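SG7.AF (Anopheles freeborni, PDB 6XL7) is a mosquito salivary protein that inhibits the alternative pathway of host complement by acting on the activated C3 convertase C3bBb. Local coordinates at residues R2-E7 with L46-D51; A29-Q34 with A94-Y99; E39-K44 with E109-L114; T64-V69 with T101-I106. One frame throughout, in Å; residues are numbered along the deposited sequence. Where two conformers were deposited one is given.

Interaction 1 of 4, residues R2-E7 with L46-D51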
loop_
_atom_site.group_PDB
_atom_site.type_symbol
_atom_site.label_atom_id
_atom_site.label_comp_id
_atom_site.label_asym_id
_atom_site.label_seq_id
_atom_site.Cartn_x
_atom_site.Cartn_y
_atom_site.Cartn_z
ATOM N N ARG A 2 -19.819 -5.013 4.254
ATOM C CA ARG A 2 -19.604 -3.720 3.609
ATOM C C ARG A 2 -18.980 -2.711 4.568
ATOM O O ARG A 2 -18.099 -1.940 4.173
ATOM C CB ARG A 2 -20.928 -3.183 3.065
ATOM C CG ARG A 2 -20.795 -1.808 2.389
ATOM C CD ARG A 2 -22.147 -1.265 1.957
ATOM N NE ARG A 2 -23.156 -1.372 3.008
ATOM C CZ ARG A 2 -23.310 -0.505 4.003
ATOM N NH1 ARG A 2 -24.252 -0.712 4.914
ATOM N NH2 ARG A 2 -22.527 0.564 4.090
ATOM N N LYS A 3 -19.425 -2.693 5.830
ATOM C CA LYS A 3 -18.856 -1.733 6.780
ATOM C C LYS A 3 -17.354 -1.915 6.943
ATOM O O LYS A 3 -16.626 -0.932 7.137
ATOM C CB LYS A 3 -19.562 -1.810 8.135
ATOM C CG LYS A 3 -19.316 -3.105 8.901
ATOM C CD LYS A 3 -20.048 -3.125 10.245
ATOM C CE LYS A 3 -19.310 -2.322 11.292
ATOM N NZ LYS A 3 -20.015 -2.366 12.605
ATOM N N HIS A 4 -16.864 -3.152 6.847
ATOM C CA HIS A 4 -15.430 -3.392 6.958
ATOM C C HIS A 4 -14.684 -2.923 5.720
ATOM O O HIS A 4 -13.548 -2.442 5.822
ATOM C CB HIS A 4 -15.169 -4.873 7.218
ATOM C CG HIS A 4 -15.901 -5.381 8.407
ATOM N ND1 HIS A 4 -17.084 -6.079 8.308
ATOM C CD2 HIS A 4 -15.667 -5.214 9.730
ATOM C CE1 HIS A 4 -17.527 -6.358 9.520
ATOM N NE2 HIS A 4 -16.684 -5.846 10.401
ATOM N N VAL A 5 -15.296 -3.076 4.541
ATOM C CA VAL A 5 -14.723 -2.501 3.329
ATOM C C VAL A 5 -14.573 -0.995 3.492
ATOM O O VAL A 5 -13.511 -0.428 3.201
ATOM C CB VAL A 5 -15.575 -2.866 2.101
ATOM C CG1 VAL A 5 -15.019 -2.169 0.855
ATOM C CG2 VAL A 5 -15.580 -4.390 1.905
ATOM N N GLN A 6 -15.617 -0.337 4.002
ATOM C CA GLN A 6 -15.550 1.112 4.170
ATOM C C GLN A 6 -14.469 1.512 5.170
ATOM O O GLN A 6 -13.719 2.463 4.921
ATOM C CB GLN A 6 -16.904 1.680 4.574
ATOM C CG GLN A 6 -16.895 3.217 4.572
ATOM C CD GLN A 6 -18.194 3.824 5.029
ATOM O OE1 GLN A 6 -18.205 4.818 5.760
ATOM N NE2 GLN A 6 -19.302 3.259 4.581
ATOM N N GLU A 7 -14.370 0.803 6.300
ATOM C CA GLU A 7 -13.349 1.143 7.288
ATOM C C GLU A 7 -11.952 0.914 6.721
ATOM O O GLU A 7 -11.031 1.710 6.949
ATOM C CB GLU A 7 -13.555 0.339 8.575
ATOM C CG GLU A 7 -12.535 0.738 9.652
ATOM C CD GLU A 7 -12.725 0.040 10.979
ATOM O OE1 GLU A 7 -13.593 -0.854 11.082
ATOM O OE2 GLU A 7 -11.990 0.397 11.928
ATOM N N LEU A 46 -14.570 -8.289 3.188
ATOM C CA LEU A 46 -15.946 -8.436 2.744
ATOM C C LEU A 46 -16.610 -9.643 3.398
ATOM O O LEU A 46 -17.805 -9.594 3.705
ATOM C CB LEU A 46 -15.965 -8.560 1.219
ATOM C CG LEU A 46 -17.289 -8.451 0.486
ATOM C CD1 LEU A 46 -18.061 -7.220 0.937
ATOM C CD2 LEU A 46 -16.993 -8.402 -1.002
ATOM N N ASN A 47 -15.838 -10.714 3.653
ATOM C CA ASN A 47 -16.357 -11.965 4.209
ATOM C C ASN A 47 -16.767 -11.867 5.669
ATOM O O ASN A 47 -17.498 -12.738 6.149
ATOM C CB ASN A 47 -15.298 -13.075 4.133
ATOM C CG ASN A 47 -14.918 -13.452 2.712
ATOM O OD1 ASN A 47 -15.644 -14.187 2.039
ATOM N ND2 ASN A 47 -13.767 -12.971 2.255
ATOM N N TYR A 48 -16.297 -10.862 6.389
ATOM C CA TYR A 48 -16.478 -10.839 7.833
ATOM C C TYR A 48 -17.949 -10.652 8.174
ATOM O O TYR A 48 -18.670 -9.924 7.483
ATOM C CB TYR A 48 -15.694 -9.669 8.404
ATOM C CG TYR A 48 -14.191 -9.800 8.310
ATOM C CD1 TYR A 48 -13.587 -11.009 7.959
ATOM C CD2 TYR A 48 -13.380 -8.714 8.590
ATOM C CE1 TYR A 48 -12.200 -11.118 7.882
ATOM C CE2 TYR A 48 -12.009 -8.819 8.529
ATOM C CZ TYR A 48 -11.428 -10.013 8.168
ATOM O OH TYR A 48 -10.048 -10.087 8.122
ATOM N N TRP A 49 -18.397 -11.289 9.256
ATOM C CA TRP A 49 -19.758 -11.050 9.707
ATOM C C TRP A 49 -19.914 -9.615 10.182
ATOM O O TRP A 49 -18.941 -8.905 10.463
ATOM C CB TRP A 49 -20.163 -11.982 10.857
ATOM C CG TRP A 49 -21.373 -12.816 10.566
ATOM C CD1 TRP A 49 -22.646 -12.653 11.043
ATOM C CD2 TRP A 49 -21.402 -13.958 9.722
ATOM N NE1 TRP A 49 -23.460 -13.640 10.540
ATOM C CE2 TRP A 49 -22.717 -14.454 9.720
ATOM C CE3 TRP A 49 -20.427 -14.609 8.956
ATOM C CZ2 TRP A 49 -23.084 -15.579 8.982
ATOM C CZ3 TRP A 49 -20.781 -15.709 8.241
ATOM C CH2 TRP A 49 -22.096 -16.185 8.241
ATOM N N ASP A 50 -21.178 -9.221 10.322
ATOM C CA ASP A 50 -21.530 -7.818 10.474
ATOM C C ASP A 50 -20.801 -7.147 11.642
ATOM O O ASP A 50 -20.501 -5.951 11.575
ATOM C CB ASP A 50 -23.054 -7.687 10.656
ATOM C CG ASP A 50 -23.879 -8.592 9.700
ATOM O OD1 ASP A 50 -23.334 -9.515 9.038
ATOM O OD2 ASP A 50 -25.104 -8.348 9.584
ATOM N N ASP A 51 -20.499 -7.880 12.720
ATOM C CA ASP A 51 -19.971 -7.255 13.930
ATOM C C ASP A 51 -18.516 -7.615 14.244
ATOM O O ASP A 51 -18.051 -7.385 15.367
ATOM C CB ASP A 51 -20.906 -7.489 15.114
ATOM C CG ASP A 51 -22.195 -6.709 14.976
ATOM O OD1 ASP A 51 -22.233 -5.542 15.428
ATOM O OD2 ASP A 51 -23.151 -7.237 14.371
#
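The imidazole of H4 is the centre of this contact, reaching from the first turn of helix 2-13 into the loop that follows helix 23-46. At CB the chain turns toward that loop, and with CG anti to the carbonyl carbon (chi1 -55°) the ring comes up beside Y48. H4 CG meets the rim of the tyrosine ring, 4.2 Å from Y48 CD2, and H4 ND1 lies 3.9 Å from Y48 CB, which covers one imidazole face. The rings form a T-shaped pair, the Y48 edge toward the H4 face with planes at 76°. K3 CG lies over the opposite imidazole face, so the ring is flanked by carbon on both. In this mainly helical fold the contact fastens the amino-terminal helix to the link between helix 23-46 and the short strand 53-54. Further out, H4 CE1, a polarised C-H, sits 3.1 Å from W49 O and 3.6 Å from D50 O. At the tip, NE2 hydrogen-bonds to V52 O, while H4 ND1 is hydrogen-bonded to A1 N; histidine offers polar atoms on two sides of a flat ring. K3 rests its aliphatic CD 3.2 Å from D50 O, and V5 CG2 touches L46 CD1 at 3.9 Å.

Interaction 2 of 4, residues A29-Q34 with A94-Y99; sequences AKFGVQ and AAKPSY
Y99 reaches from helix 89-113 to the backbone of helix 23-46, where its hydroxyl donates a hydrogen bond to A29 O, Y99 OH to A29 O 2.8 Å. CG stands anti to the backbone N, which sends the long phenol straight across the gap between the helices. The donor approaches well off the C=O line, at 117°, and is tilted 19° from the carbonyl plane. That oblique approach fits an oxygen already engaged in its own helix: A29 O also accepts from V33 N, so two donors grip it. Tyrosine suits the place because a single group supplies both the span and a polar tip for a buried carbonyl. Where the ring passes helix 23-46 it meets G32, whose lack of a side chain lets Y99 CE2 come within 4.0 Å of G32 CA. A29 CB and V33 CG2 pack about the hydroxyl, the latter 3.6 Å from Y99 OH, and F73 of helix 56-77 stacks on the tyrosine ring. K96, a turn earlier, runs fully extended beside Y99, and its NZ makes a weak hydrogen bond to S28 OG. The segment axes approach to 10.9 Å, inclined at 20°, a near-parallel pair spanned by long side chains, as expected of the two like-directed helices in an up-down-up helical bundle.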
loop_
_atom_site.group_PDB
_atom_site.type_symbol
_atom_site.label_atom_id
_atom_site.label_comp_id
_atom_site.label_asym_id
_atom_site.label_seq_id
_atom_site.Cartn_x
_atom_site.Cartn_y
_atom_site.Cartn_z
ATOM N N ALA A 29 3.124 3.654 -8.730
ATOM C CA ALA A 29 2.952 3.651 -7.279
ATOM C C ALA A 29 1.522 3.294 -6.897
ATOM O O ALA A 29 1.296 2.456 -6.017
ATOM C CB ALA A 29 3.343 5.007 -6.705
ATOM N N LYS A 30 0.546 3.902 -7.574
ATOM C CA LYS A 30 -0.856 3.620 -7.283
ATOM C C LYS A 30 -1.229 2.198 -7.665
ATOM O O LYS A 30 -1.942 1.518 -6.911
ATOM C CB LYS A 30 -1.752 4.639 -7.981
ATOM C CG LYS A 30 -1.619 6.039 -7.409
ATOM C CD LYS A 30 -2.383 7.056 -8.263
ATOM C CE LYS A 30 -2.132 8.470 -7.774
ATOM N NZ LYS A 30 -2.768 9.488 -8.657
ATOM N N PHE A 31 -0.752 1.715 -8.816
ATOM C CA PHE A 31 -1.043 0.339 -9.212
ATOM C C PHE A 31 -0.529 -0.650 -8.181
ATOM O O PHE A 31 -1.191 -1.646 -7.872
ATOM C CB PHE A 31 -0.419 0.023 -10.575
ATOM C CG PHE A 31 -0.247 -1.454 -10.827
ATOM C CD1 PHE A 31 -1.328 -2.230 -11.222
ATOM C CD2 PHE A 31 0.985 -2.071 -10.652
ATOM C CE1 PHE A 31 -1.187 -3.588 -11.439
ATOM C CE2 PHE A 31 1.135 -3.430 -10.870
ATOM C CZ PHE A 31 0.048 -4.190 -11.266
ATOM N N GLY A 32 0.670 -0.401 -7.648
ATOM C CA GLY A 32 1.211 -1.303 -6.647
ATOM C C GLY A 32 0.310 -1.418 -5.435
ATOM O O GLY A 32 0.008 -2.521 -4.971
ATOM N N VAL A 33 -0.128 -0.276 -4.903
ATOM C CA VAL A 33 -1.005 -0.294 -3.733
ATOM C C VAL A 33 -2.331 -0.967 -4.069
ATOM O O VAL A 33 -2.848 -1.768 -3.277
ATOM C CB VAL A 33 -1.189 1.132 -3.174
ATOM C CG1 VAL A 33 -2.262 1.151 -2.089
ATOM C CG2 VAL A 33 0.120 1.647 -2.614
ATOM N N GLN A 34 -2.889 -0.671 -5.246
ATOM C CA GLN A 34 -4.170 -1.262 -5.634
ATOM C C GLN A 34 -4.069 -2.776 -5.742
ATOM O O GLN A 34 -4.928 -3.511 -5.233
ATOM C CB GLN A 34 -4.623 -0.702 -6.988
ATOM C CG GLN A 34 -4.950 0.784 -7.032
ATOM C CD GLN A 34 -5.050 1.347 -8.449
ATOM O OE1 GLN A 34 -4.384 0.875 -9.374
ATOM N NE2 GLN A 34 -5.876 2.372 -8.615
ATOM N N ALA A 94 13.661 -0.502 -12.607
ATOM C CA ALA A 94 14.656 -1.155 -11.764
ATOM C C ALA A 94 14.236 -1.189 -10.300
ATOM O O ALA A 94 14.694 -2.061 -9.553
ATOM C CB ALA A 94 16.008 -0.459 -11.919
ATOM N N ALA A 95 13.388 -0.251 -9.873
ATOM C CA ALA A 95 12.961 -0.168 -8.479
ATOM C C ALA A 95 11.592 -0.791 -8.237
ATOM O O ALA A 95 11.237 -1.037 -7.077
ATOM C CB ALA A 95 12.923 1.300 -8.027
ATOM N N LYS A 96 10.829 -1.063 -9.296
ATOM C CA LYS A 96 9.453 -1.515 -9.156
ATOM C C LYS A 96 9.305 -2.921 -8.577
ATOM O O LYS A 96 8.434 -3.115 -7.714
ATOM C CB LYS A 96 8.710 -1.368 -10.482
ATOM C CG LYS A 96 7.220 -1.677 -10.401
ATOM C CD LYS A 96 6.560 -1.415 -11.750
ATOM C CE LYS A 96 5.072 -1.715 -11.719
ATOM N NZ LYS A 96 4.426 -1.349 -13.013
ATOM N N PRO A 97 10.103 -3.922 -8.975
ATOM C CA PRO A 97 9.877 -5.265 -8.402
ATOM C C PRO A 97 10.037 -5.315 -6.891
ATOM O O PRO A 97 9.244 -5.977 -6.203
ATOM C CB PRO A 97 10.892 -6.145 -9.146
ATOM C CG PRO A 97 11.088 -5.421 -10.473
ATOM C CD PRO A 97 11.051 -3.970 -10.110
ATOM N N SER A 98 11.030 -4.620 -6.342
ATOM C CA SER A 98 11.187 -4.638 -4.890
ATOM C C SER A 98 10.073 -3.870 -4.193
ATOM O O SER A 98 9.681 -4.233 -3.076
ATOM C CB SER A 98 12.570 -4.143 -4.471
ATOM O OG SER A 98 12.807 -2.822 -4.884
ATOM N N TYR A 99 9.533 -2.838 -4.843
ATOM C CA TYR A 99 8.359 -2.141 -4.323
ATOM C C TYR A 99 7.182 -3.099 -4.204
ATOM O O TYR A 99 6.552 -3.204 -3.144
ATOM C CB TYR A 99 8.026 -0.991 -5.276
ATOM C CG TYR A 99 6.760 -0.226 -4.980
ATOM C CD1 TYR A 99 6.597 0.445 -3.773
ATOM C CD2 TYR A 99 5.745 -0.138 -5.940
ATOM C CE1 TYR A 99 5.440 1.174 -3.514
ATOM C CE2 TYR A 99 4.590 0.575 -5.691
ATOM C CZ TYR A 99 4.445 1.229 -4.478
ATOM O OH TYR A 99 3.311 1.967 -4.184
#

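Interaction 3 of 4, residues E39-K44 with E109-L114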
loop_
_atom_site.group_PDB
_atom_site.type_symbol
_atom_site.label_atom_id
_atom_site.label_comp_id
_atom_site.label_asym_id
_atom_site.label_seq_id
_atom_site.Cartn_x
_atom_site.Cartn_y
_atom_site.Cartn_z
ATOM N N GLU A 39 -7.060 -4.425 -3.390
ATOM C CA GLU A 39 -7.929 -5.501 -3.878
ATOM C C GLU A 39 -7.939 -6.722 -2.967
ATOM O O GLU A 39 -9.032 -7.131 -2.536
ATOM C CB GLU A 39 -7.645 -5.834 -5.350
ATOM C CG GLU A 39 -8.397 -7.067 -5.811
ATOM C CD GLU A 39 -8.162 -7.416 -7.268
ATOM O OE1 GLU A 39 -7.236 -6.848 -7.884
ATOM O OE2 GLU A 39 -8.912 -8.270 -7.789
ATOM N N PRO A 40 -6.806 -7.332 -2.603
ATOM C CA PRO A 40 -6.893 -8.532 -1.754
ATOM C C PRO A 40 -7.445 -8.265 -0.366
ATOM O O PRO A 40 -8.197 -9.094 0.154
ATOM C CB PRO A 40 -5.457 -9.077 -1.731
ATOM C CG PRO A 40 -4.611 -7.966 -2.194
ATOM C CD PRO A 40 -5.440 -7.123 -3.115
ATOM N N LEU A 41 -7.133 -7.121 0.243
ATOM C CA LEU A 41 -7.630 -6.903 1.600
ATOM C C LEU A 41 -9.121 -6.571 1.620
ATOM O O LEU A 41 -9.829 -6.980 2.549
ATOM C CB LEU A 41 -6.808 -5.844 2.334
ATOM C CG LEU A 41 -5.358 -6.217 2.642
ATOM C CD1 LEU A 41 -4.656 -5.026 3.277
ATOM C CD2 LEU A 41 -5.275 -7.442 3.547
ATOM N N THR A 42 -9.605 -5.834 0.622
ATOM C CA THR A 42 -11.037 -5.596 0.523
ATOM C C THR A 42 -11.789 -6.910 0.384
ATOM O O THR A 42 -12.796 -7.136 1.064
ATOM C CB THR A 42 -11.329 -4.681 -0.661
ATOM O OG1 THR A 42 -10.741 -3.401 -0.420
ATOM C CG2 THR A 42 -12.820 -4.514 -0.841
ATOM N N LYS A 43 -11.307 -7.794 -0.496
ATOM C CA LYS A 43 -11.944 -9.096 -0.672
ATOM C C LYS A 43 -11.971 -9.873 0.636
ATOM O O LYS A 43 -12.958 -10.552 0.945
ATOM C CB LYS A 43 -11.189 -9.921 -1.711
ATOM C CG LYS A 43 -11.190 -9.419 -3.130
ATOM C CD LYS A 43 -10.536 -10.494 -3.999
ATOM C CE LYS A 43 -10.232 -10.018 -5.394
ATOM N NZ LYS A 43 -9.743 -11.137 -6.249
ATOM N N LYS A 44 -10.896 -9.787 1.418
ATOM C CA LYS A 44 -10.826 -10.517 2.678
ATOM C C LYS A 44 -11.886 -10.027 3.657
ATOM O O LYS A 44 -12.647 -10.825 4.225
ATOM C CB LYS A 44 -9.427 -10.353 3.263
ATOM C CG LYS A 44 -9.153 -11.108 4.552
ATOM C CD LYS A 44 -7.669 -10.962 4.903
ATOM C CE LYS A 44 -7.291 -11.627 6.224
ATOM N NZ LYS A 44 -7.331 -13.112 6.157
ATOM N N GLU A 109 1.476 -9.395 6.498
ATOM C CA GLU A 109 1.535 -8.957 7.890
ATOM C C GLU A 109 0.198 -8.382 8.337
ATOM O O GLU A 109 -0.281 -8.684 9.439
ATOM C CB GLU A 109 2.653 -7.926 8.056
ATOM C CG GLU A 109 4.046 -8.479 7.768
ATOM C CD GLU A 109 5.059 -7.413 7.385
ATOM O OE1 GLU A 109 4.767 -6.206 7.524
ATOM O OE2 GLU A 109 6.162 -7.794 6.938
ATOM N N THR A 110 -0.422 -7.564 7.489
ATOM C CA THR A 110 -1.705 -6.952 7.819
ATOM C C THR A 110 -2.795 -8.004 7.969
ATOM O O THR A 110 -3.622 -7.923 8.886
ATOM C CB THR A 110 -2.068 -5.923 6.747
ATOM O OG1 THR A 110 -1.026 -4.938 6.673
ATOM C CG2 THR A 110 -3.403 -5.230 7.056
ATOM N N GLU A 111 -2.802 -9.012 7.095
ATOM C CA GLU A 111 -3.810 -10.065 7.196
ATOM C C GLU A 111 -3.765 -10.736 8.558
ATOM O O GLU A 111 -4.812 -11.094 9.118
ATOM C CB GLU A 111 -3.605 -11.102 6.090
ATOM C CG GLU A 111 -3.996 -10.603 4.722
ATOM C CD GLU A 111 -3.620 -11.565 3.611
ATOM O OE1 GLU A 111 -4.212 -11.457 2.514
ATOM O OE2 GLU A 111 -2.734 -12.424 3.827
ATOM N N LYS A 112 -2.565 -10.918 9.111
ATOM C CA LYS A 112 -2.431 -11.603 10.394
ATOM C C LYS A 112 -3.019 -10.797 11.552
ATOM O O LYS A 112 -3.462 -11.386 12.545
ATOM C CB LYS A 112 -0.964 -11.936 10.676
ATOM C CG LYS A 112 -0.372 -13.028 9.792
ATOM C CD LYS A 112 1.089 -13.273 10.149
ATOM C CE LYS A 112 1.667 -14.457 9.385
ATOM N NZ LYS A 112 1.634 -14.238 7.911
ATOM N N CYS A 113 -3.030 -9.469 11.458
ATOM C CA CYS A 113 -3.438 -8.629 12.582
ATOM C C CYS A 113 -4.781 -7.945 12.386
ATOM O O CYS A 113 -5.202 -7.186 13.268
ATOM C CB CYS A 113 -2.358 -7.580 12.924
ATOM S SG CYS A 113 -1.822 -6.371 11.624
ATOM N N LEU A 114 -5.475 -8.207 11.277
ATOM C CA LEU A 114 -6.593 -7.359 10.873
ATOM C C LEU A 114 -7.745 -7.383 11.876
ATOM O O LEU A 114 -8.340 -6.338 12.158
ATOM C CB LEU A 114 -7.093 -7.768 9.490
ATOM C CG LEU A 114 -6.871 -6.802 8.332
ATOM C CD1 LEU A 114 -7.593 -7.336 7.107
ATOM C CD2 LEU A 114 -7.339 -5.398 8.681
#
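Segments 39-44 and 109-114 run nearly parallel, their helix axes 17° apart in direction and 11.3 Å apart at closest approach, with L41 and E111 the nearest pair of CA atoms. L41 fills much of this gap by spreading its two methyls. L41 CD1 meets T110 CG2 at 4.0 Å, the two side chains crossing at about a right angle, and L41 CD2 presses on E111 CG at 3.6 Å. T110 can offer a methyl because its CG2 is anti to the backbone N, which places OG1 where it bonds back to I106 O of its own helix. A branched threonine thus serves an apolar surface while its hydroxyl is satisfied. Also facing L41 is L114, whose CD1 lies 4.2 Å from L41 CD2. M62 of helix 56-77 touches both L41 and T110, so the parallel pair closes over the third helix of the bundle, and the C113-C58 disulfide ties helix 89-113 covalently to that helix close by. Toward the less buried flank the chemistry changes. A chi1 of -177° swings the K44 chain away from its own backbone N and out to E111, where a lysine can lay apolar methylenes against the glutamate stem: K44 CD is 3.7 Å from E111 CG, and K44 CE is as close to E111 CB. Their charged ends do not meet, K44 NZ standing 5.1 Å from E111 OE1, though the opposite charges probably still attract.

Interaction 4 of 4, residues T64-V69 with T101-I106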
loop_
_atom_site.group_PDB
_atom_site.type_symbol
_atom_site.label_atom_id
_atom_site.label_comp_id
_atom_site.label_asym_id
_atom_site.label_seq_id
_atom_site.Cartn_x
_atom_site.Cartn_y
_atom_site.Cartn_z
ATOM N N THR A 64 1.682 3.400 7.775
ATOM C CA THR A 64 3.068 3.864 7.873
ATOM C C THR A 64 4.001 2.973 7.070
ATOM O O THR A 64 4.908 3.476 6.397
ATOM C CB THR A 64 3.529 3.967 9.328
ATOM O OG1 THR A 64 3.490 2.673 9.939
ATOM C CG2 THR A 64 2.661 4.939 10.116
ATOM N N LYS A 65 3.779 1.656 7.095
ATOM C CA LYS A 65 4.643 0.754 6.343
ATOM C C LYS A 65 4.562 1.037 4.851
ATOM O O LYS A 65 5.591 1.092 4.163
ATOM C CB LYS A 65 4.294 -0.706 6.634
ATOM C CG LYS A 65 4.700 -1.180 8.022
ATOM C CD LYS A 65 4.192 -2.596 8.282
ATOM C CE LYS A 65 4.704 -3.123 9.612
ATOM N NZ LYS A 65 4.260 -4.527 9.868
ATOM N N VAL A 66 3.352 1.245 4.334
ATOM C CA VAL A 66 3.191 1.538 2.911
ATOM C C VAL A 66 3.834 2.867 2.572
ATOM O O VAL A 66 4.524 3.000 1.549
ATOM C CB VAL A 66 1.705 1.511 2.512
ATOM C CG1 VAL A 66 1.546 2.044 1.077
ATOM C CG2 VAL A 66 1.174 0.116 2.618
ATOM N N ASN A 67 3.656 3.872 3.426
ATOM C CA ASN A 67 4.248 5.149 3.104
ATOM C C ASN A 67 5.776 5.060 3.040
ATOM O O ASN A 67 6.380 5.628 2.124
ATOM C CB ASN A 67 3.655 6.270 3.963
ATOM C CG ASN A 67 2.179 6.554 3.597
ATOM O OD1 ASN A 67 1.314 6.712 4.467
ATOM N ND2 ASN A 67 1.891 6.593 2.295
ATOM N N ASP A 68 6.411 4.285 3.935
ATOM C CA ASP A 68 7.866 4.113 3.884
ATOM C C ASP A 68 8.309 3.337 2.645
ATOM O O ASP A 68 9.309 3.694 2.002
ATOM C CB ASP A 68 8.346 3.392 5.142
ATOM C CG ASP A 68 8.105 4.194 6.408
ATOM O OD1 ASP A 68 7.925 5.429 6.316
ATOM O OD2 ASP A 68 8.135 3.594 7.506
ATOM N N VAL A 69 7.595 2.266 2.310
ATOM C CA VAL A 69 7.914 1.480 1.120
ATOM C C VAL A 69 7.752 2.324 -0.140
ATOM O O VAL A 69 8.583 2.266 -1.057
ATOM C CB VAL A 69 7.054 0.198 1.107
ATOM C CG1 VAL A 69 7.006 -0.437 -0.270
ATOM C CG2 VAL A 69 7.588 -0.782 2.150
ATOM N N THR A 101 7.110 -6.419 -4.182
ATOM C CA THR A 101 7.390 -7.455 -3.188
ATOM C C THR A 101 7.211 -6.926 -1.768
ATOM O O THR A 101 6.633 -7.610 -0.911
ATOM C CB THR A 101 8.807 -7.993 -3.379
ATOM O OG1 THR A 101 8.917 -8.609 -4.669
ATOM C CG2 THR A 101 9.152 -9.006 -2.303
ATOM N N ALA A 102 7.683 -5.708 -1.502
ATOM C CA ALA A 102 7.558 -5.155 -0.159
ATOM C C ALA A 102 6.094 -4.912 0.193
ATOM O O ALA A 102 5.681 -5.142 1.339
ATOM C CB ALA A 102 8.383 -3.871 -0.042
ATOM N N LEU A 103 5.291 -4.450 -0.770
ATOM C CA LEU A 103 3.862 -4.276 -0.512
ATOM C C LEU A 103 3.205 -5.618 -0.238
ATOM O O LEU A 103 2.321 -5.720 0.622
ATOM C CB LEU A 103 3.177 -3.589 -1.692
ATOM C CG LEU A 103 3.578 -2.137 -1.968
ATOM C CD1 LEU A 103 2.820 -1.619 -3.177
ATOM C CD2 LEU A 103 3.350 -1.227 -0.761
ATOM N N GLY A 104 3.624 -6.659 -0.955
ATOM C CA GLY A 104 3.072 -7.981 -0.716
ATOM C C GLY A 104 3.367 -8.490 0.679
ATOM O O GLY A 104 2.531 -9.158 1.298
ATOM N N GLU A 105 4.554 -8.182 1.197
ATOM C CA GLU A 105 4.887 -8.569 2.563
ATOM C C GLU A 105 4.012 -7.824 3.561
ATOM O O GLU A 105 3.545 -8.412 4.546
ATOM C CB GLU A 105 6.372 -8.324 2.831
ATOM C CG GLU A 105 7.278 -9.190 1.974
ATOM C CD GLU A 105 8.751 -8.860 2.146
ATOM O OE1 GLU A 105 9.594 -9.609 1.609
ATOM O OE2 GLU A 105 9.059 -7.857 2.820
ATOM N N ILE A 106 3.752 -6.543 3.302
ATOM C CA ILE A 106 2.824 -5.783 4.138
ATOM C C ILE A 106 1.440 -6.420 4.116
ATOM O O ILE A 106 0.764 -6.491 5.149
ATOM C CB ILE A 106 2.798 -4.300 3.727
ATOM C CG1 ILE A 106 4.141 -3.625 4.047
ATOM C CG2 ILE A 106 1.654 -3.576 4.431
ATOM C CD1 ILE A 106 4.322 -2.297 3.323
#
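K65 NZ forms a salt bridge with E109 OE1, 2.9 Å away and one turn beyond I106, while the root of the same lysine packs on I106 itself. The division of labour suits lysine: K65 CB rests 3.7 Å from I106 CD1, and the extended chain carries the ammonium onward to the carboxylate. I106 is the main apolar wedge here. Its CG1 lies anti to the carbonyl carbon (chi1 -68°), and I106 CD1 reaches so far that it settles over the backbone of helix 56-77, 3.8 Å from V66 N, with V66 CG2 also around it. V69 and I106 lie alongside each other, pointing opposite ways, with V69 CG2 against I106 CD1. This is antiparallel helix-helix packing: the segment axes run at 173° and approach to 10.1 Å, and helices 56-77 and 89-113 form a helical hairpin. One turn before I106 in its helix, A102 offers its CB to V69 CG1 at 3.7 Å; alanine's short side chain suits a point where the backbones come close. L103 comes from the side that faces helix 23-46. L103 CD2 touches V69 CG1 at 3.8 Å and reaches V66 CG1 at 4.2 Å, crossing V66 at about a right angle. V66 and L103 both also touch L37, so their methyls extend the hairpin's seam into the three-helix core. V33 and I15, the latter from the loop after helix 2-13, also pack on V66.

Interactions 2 and 3 join the same two helices, 23-46 and 89-113, at points whose centres are about 18 Å apart on opposite sides of the chain's centre. Interaction 4 lies between them, its centre about 10 Å and 13 Å from theirs, and binds helix 89-113 to the antiparallel helix 56-77; along the chain it is nested in the loop that interaction 3 closes. L103 reaches G32 and V33 of interaction 2, making one continuous core. Interaction 1 sits at the far end, its centre about 27 Å from that of interaction 2, but touches interaction 3 through V5 on T42 and Y48 on L114. Together they hold three long helices and helix 2-13 in one elongated bundle.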